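Local coordinates for protein HcgC (Methanococcus maripaludis S2, PDB 5O4J) that catalyses the SAM-dependent C-methylation of a pyridinol, probably a step in building the iron-guanylylpyridinol cofactor of [Fe]-hydrogenase, at residues Q44-G49 against I69-Q74. Numbering follows the deposited sequence.
Sequences QAIVFG and IIVDIQ. With SAH (S-adenosyl-L-homocysteine), chain E.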
loop_
_atom_site.group_PDB
_atom_site.type_symbol
_atom_site.label_atom_id
_atom_site.label_comp_id
_atom_site.label_asym_id
_atom_site.label_seq_id
_atom_site.Cartn_x
_atom_site.Cartn_y
_atom_site.Cartn_z
ATOM N N GLN A 44 -11.244 -40.905 -20.857
ATOM C CA GLN A 44 -11.323 -39.720 -21.701
ATOM C C GLN A 44 -11.569 -38.489 -20.846
ATOM O O GLN A 44 -12.605 -38.381 -20.183
ATOM C CB GLN A 44 -12.430 -39.880 -22.736
ATOM C CG GLN A 44 -12.569 -38.698 -23.674
ATOM C CD GLN A 44 -13.734 -38.858 -24.615
ATOM O OE1 GLN A 44 -14.884 -38.667 -24.230
ATOM N NE2 GLN A 44 -13.445 -39.240 -25.852
ATOM N N ALA A 45 -10.627 -37.557 -20.883
ATOM C CA ALA A 45 -10.749 -36.290 -20.182
ATOM C C ALA A 45 -10.986 -35.186 -21.197
ATOM O O ALA A 45 -10.322 -35.136 -22.236
ATOM C CB ALA A 45 -9.495 -35.985 -19.363
ATOM N N ILE A 46 -11.943 -34.313 -20.904
ATOM C CA ILE A 46 -12.193 -33.125 -21.711
ATOM C C ILE A 46 -11.957 -31.902 -20.839
ATOM O O ILE A 46 -12.526 -31.786 -19.748
ATOM C CB ILE A 46 -13.610 -33.125 -22.311
ATOM C CG1 ILE A 46 -13.697 -34.245 -23.351
ATOM C CG2 ILE A 46 -13.929 -31.762 -22.939
ATOM C CD1 ILE A 46 -14.950 -34.253 -24.200
ATOM N N VAL A 47 -11.096 -31.009 -21.317
ATOM C CA VAL A 47 -10.729 -29.784 -20.621
ATOM C C VAL A 47 -11.206 -28.615 -21.470
ATOM O O VAL A 47 -10.803 -28.485 -22.634
ATOM C CB VAL A 47 -9.213 -29.707 -20.388
ATOM C CG1 VAL A 47 -8.836 -28.405 -19.689
ATOM C CG2 VAL A 47 -8.741 -30.919 -19.602
ATOM N N PHE A 48 -12.062 -27.771 -20.893
ATOM C CA PHE A 48 -12.543 -26.567 -21.563
ATOM C C PHE A 48 -11.662 -25.387 -21.169
ATOM O O PHE A 48 -11.489 -25.104 -19.977
ATOM C CB PHE A 48 -14.000 -26.273 -21.201
ATOM C CG PHE A 48 -14.978 -27.272 -21.740
ATOM C CD1 PHE A 48 -15.510 -27.127 -23.007
ATOM C CD2 PHE A 48 -15.378 -28.348 -20.968
ATOM C CE1 PHE A 48 -16.412 -28.046 -23.506
ATOM C CE2 PHE A 48 -16.282 -29.267 -21.461
ATOM C CZ PHE A 48 -16.801 -29.114 -22.724
ATOM N N GLY A 49 -11.109 -24.700 -22.171
ATOM C CA GLY A 49 -10.313 -23.511 -21.946
ATOM C C GLY A 49 -8.824 -23.766 -22.053
ATOM O O GLY A 49 -8.195 -24.219 -21.097
ATOM N N ILE A 69 -8.565 -34.334 -24.299
ATOM C CA ILE A 69 -9.028 -33.403 -25.316
ATOM C C ILE A 69 -9.147 -32.022 -24.699
ATOM O O ILE A 69 -9.769 -31.860 -23.644
ATOM C CB ILE A 69 -10.381 -33.833 -25.895
ATOM C CG1 ILE A 69 -10.298 -35.257 -26.450
ATOM C CG2 ILE A 69 -10.819 -32.840 -26.960
ATOM C CD1 ILE A 69 -11.638 -35.915 -26.597
ATOM N N ILE A 70 -8.563 -31.031 -25.362
ATOM C CA ILE A 70 -8.764 -29.626 -25.031
ATOM C C ILE A 70 -9.823 -29.080 -25.972
ATOM O O ILE A 70 -9.733 -29.270 -27.190
ATOM C CB ILE A 70 -7.456 -28.825 -25.163
ATOM C CG1 ILE A 70 -6.591 -28.986 -23.908
ATOM C CG2 ILE A 70 -7.745 -27.337 -25.457
ATOM C CD1 ILE A 70 -6.758 -27.876 -22.870
ATOM N N VAL A 71 -10.812 -28.384 -25.417
ATOM C CA VAL A 71 -11.843 -27.727 -26.203
ATOM C C VAL A 71 -11.732 -26.237 -25.952
ATOM O O VAL A 71 -11.669 -25.806 -24.796
ATOM C CB VAL A 71 -13.256 -28.227 -25.861
ATOM C CG1 VAL A 71 -14.308 -27.447 -26.665
ATOM C CG2 VAL A 71 -13.364 -29.720 -26.109
ATOM N N ASP A 72 -11.699 -25.457 -27.030
ATOM C CA ASP A 72 -11.728 -24.014 -26.901
ATOM C C ASP A 72 -12.611 -23.426 -27.985
ATOM O O ASP A 72 -12.629 -23.911 -29.120
ATOM C CB ASP A 72 -10.339 -23.395 -26.983
ATOM C CG ASP A 72 -10.277 -22.049 -26.281
ATOM O OD1 ASP A 72 -10.802 -21.061 -26.833
ATOM O OD2 ASP A 72 -9.756 -22.001 -25.146
ATOM N N ILE A 73 -13.348 -22.380 -27.613
ATOM C CA ILE A 73 -14.194 -21.675 -28.563
ATOM C C ILE A 73 -13.369 -20.978 -29.635
ATOM O O ILE A 73 -13.878 -20.708 -30.726
ATOM C CB ILE A 73 -15.107 -20.691 -27.799
ATOM C CG1 ILE A 73 -16.254 -20.211 -28.696
ATOM C CG2 ILE A 73 -14.316 -19.501 -27.249
ATOM C CD1 ILE A 73 -17.376 -19.555 -27.916
ATOM N N GLN A 74 -12.087 -20.704 -29.360
ATOM C CA GLN A 74 -11.194 -20.054 -30.309
ATOM C C GLN A 74 -10.386 -21.110 -31.050
ATOM O O GLN A 74 -9.498 -21.731 -30.442
ATOM C CB GLN A 74 -10.252 -19.093 -29.583
ATOM C CG GLN A 74 -10.942 -17.980 -28.823
ATOM C CD GLN A 74 -11.363 -16.833 -29.726
ATOM O OE1 GLN A 74 -10.707 -16.544 -30.730
ATOM N NE2 GLN A 74 -12.457 -16.167 -29.369
HETATM N N SAH E . -9.042 -19.498 -15.722
HETATM C CA SAH E . -8.030 -19.515 -16.820
HETATM C CB SAH E . -8.354 -18.415 -17.830
HETATM C CG SAH E . -9.505 -18.818 -18.749
HETATM S SD SAH E . -9.798 -17.611 -20.017
HETATM C C SAH E . -6.638 -19.292 -16.301
HETATM O O SAH E . -5.689 -19.256 -17.123
HETATM O OXT SAH E . -6.496 -19.139 -15.081
HETATM C "C5'" SAH E . -11.086 -18.385 -20.950
HETATM C "C4'" SAH E . -10.577 -19.464 -21.899
HETATM O "O4'" SAH E . -11.670 -20.332 -22.223
HETATM C "C3'" SAH E . -10.115 -18.874 -23.218
HETATM O "O3'" SAH E . -9.105 -19.695 -23.827
HETATM C "C2'" SAH E . -11.398 -18.868 -24.014
HETATM O "O2'" SAH E . -11.215 -18.797 -25.432
HETATM C "C1'" SAH E . -12.021 -20.181 -23.602
HETATM N N9 SAH E . -13.490 -20.200 -23.675
HETATM C C8 SAH E . -14.333 -19.197 -23.339
HETATM N N7 SAH E . -15.616 -19.606 -23.507
HETATM C C5 SAH E . -15.579 -20.884 -23.932
HETATM C C6 SAH E . -16.572 -21.914 -24.290
HETATM N N6 SAH E . -17.894 -21.634 -24.224
HETATM N N1 SAH E . -16.113 -23.117 -24.685
HETATM C C2 SAH E . -14.805 -23.409 -24.747
HETATM N N3 SAH E . -13.842 -22.523 -24.442
HETATM C C4 SAH E . -14.176 -21.273 -24.037
#
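A45, V47 and G49 join I69 and V71 through four nearly straight backbone hydrogen bonds, from I69 N to A45 O (2.8 Å), V47 N to I69 O, V71 N to V47 O and G49 N to V71 O (2.9 Å), which set strands 44-48 and 69-72 parallel at 27°. The branched side chains of I46, V47, I69, I70 and V71 favour extended backbone and fill both sides of this buried sheet. On one face I46 CG1 lies alongside I69 CD1, and I46 CG2 meets V71 CG2 at 3.8 Å. Farther along, the F48 ring sits beside V71, its CD1 3.8 Å from V71 CB, while SAH C2 lies at the ring edge; helix 91-99 covers this pair through L94. On the other face chi1 near 179° holds V47 CG1 anti to the backbone N, where it touches I70 CD1. At the positive phi of G49 (102°) a CB would press on the carbonyl O of F48 and crowd SAH O4', so glycine suits backbone and ligand alike. D72, the last residue of its strand, meets the ribose diol with one oxygen for each hydroxyl: OD1 accepts from SAH O2' and OD2 from SAH O3', each at 2.7 Å. OD1 also takes Q74 N on its anti lone pair, closing an Asx turn, and OD2 accepts from A50 N, so backbone bonds fix the acid's rotation. With an alanine in place of D72, both ribose hydroxyls would probably lose this acceptor, and Q74 N and A50 N the oxygens they bind. Strand 42-48, helix 54-60 and strand 65-72 thus form a Rossmann-type beta-alpha-beta unit, whose paired acceptors are consistent with selecting a nucleoside with both hydroxyls intact.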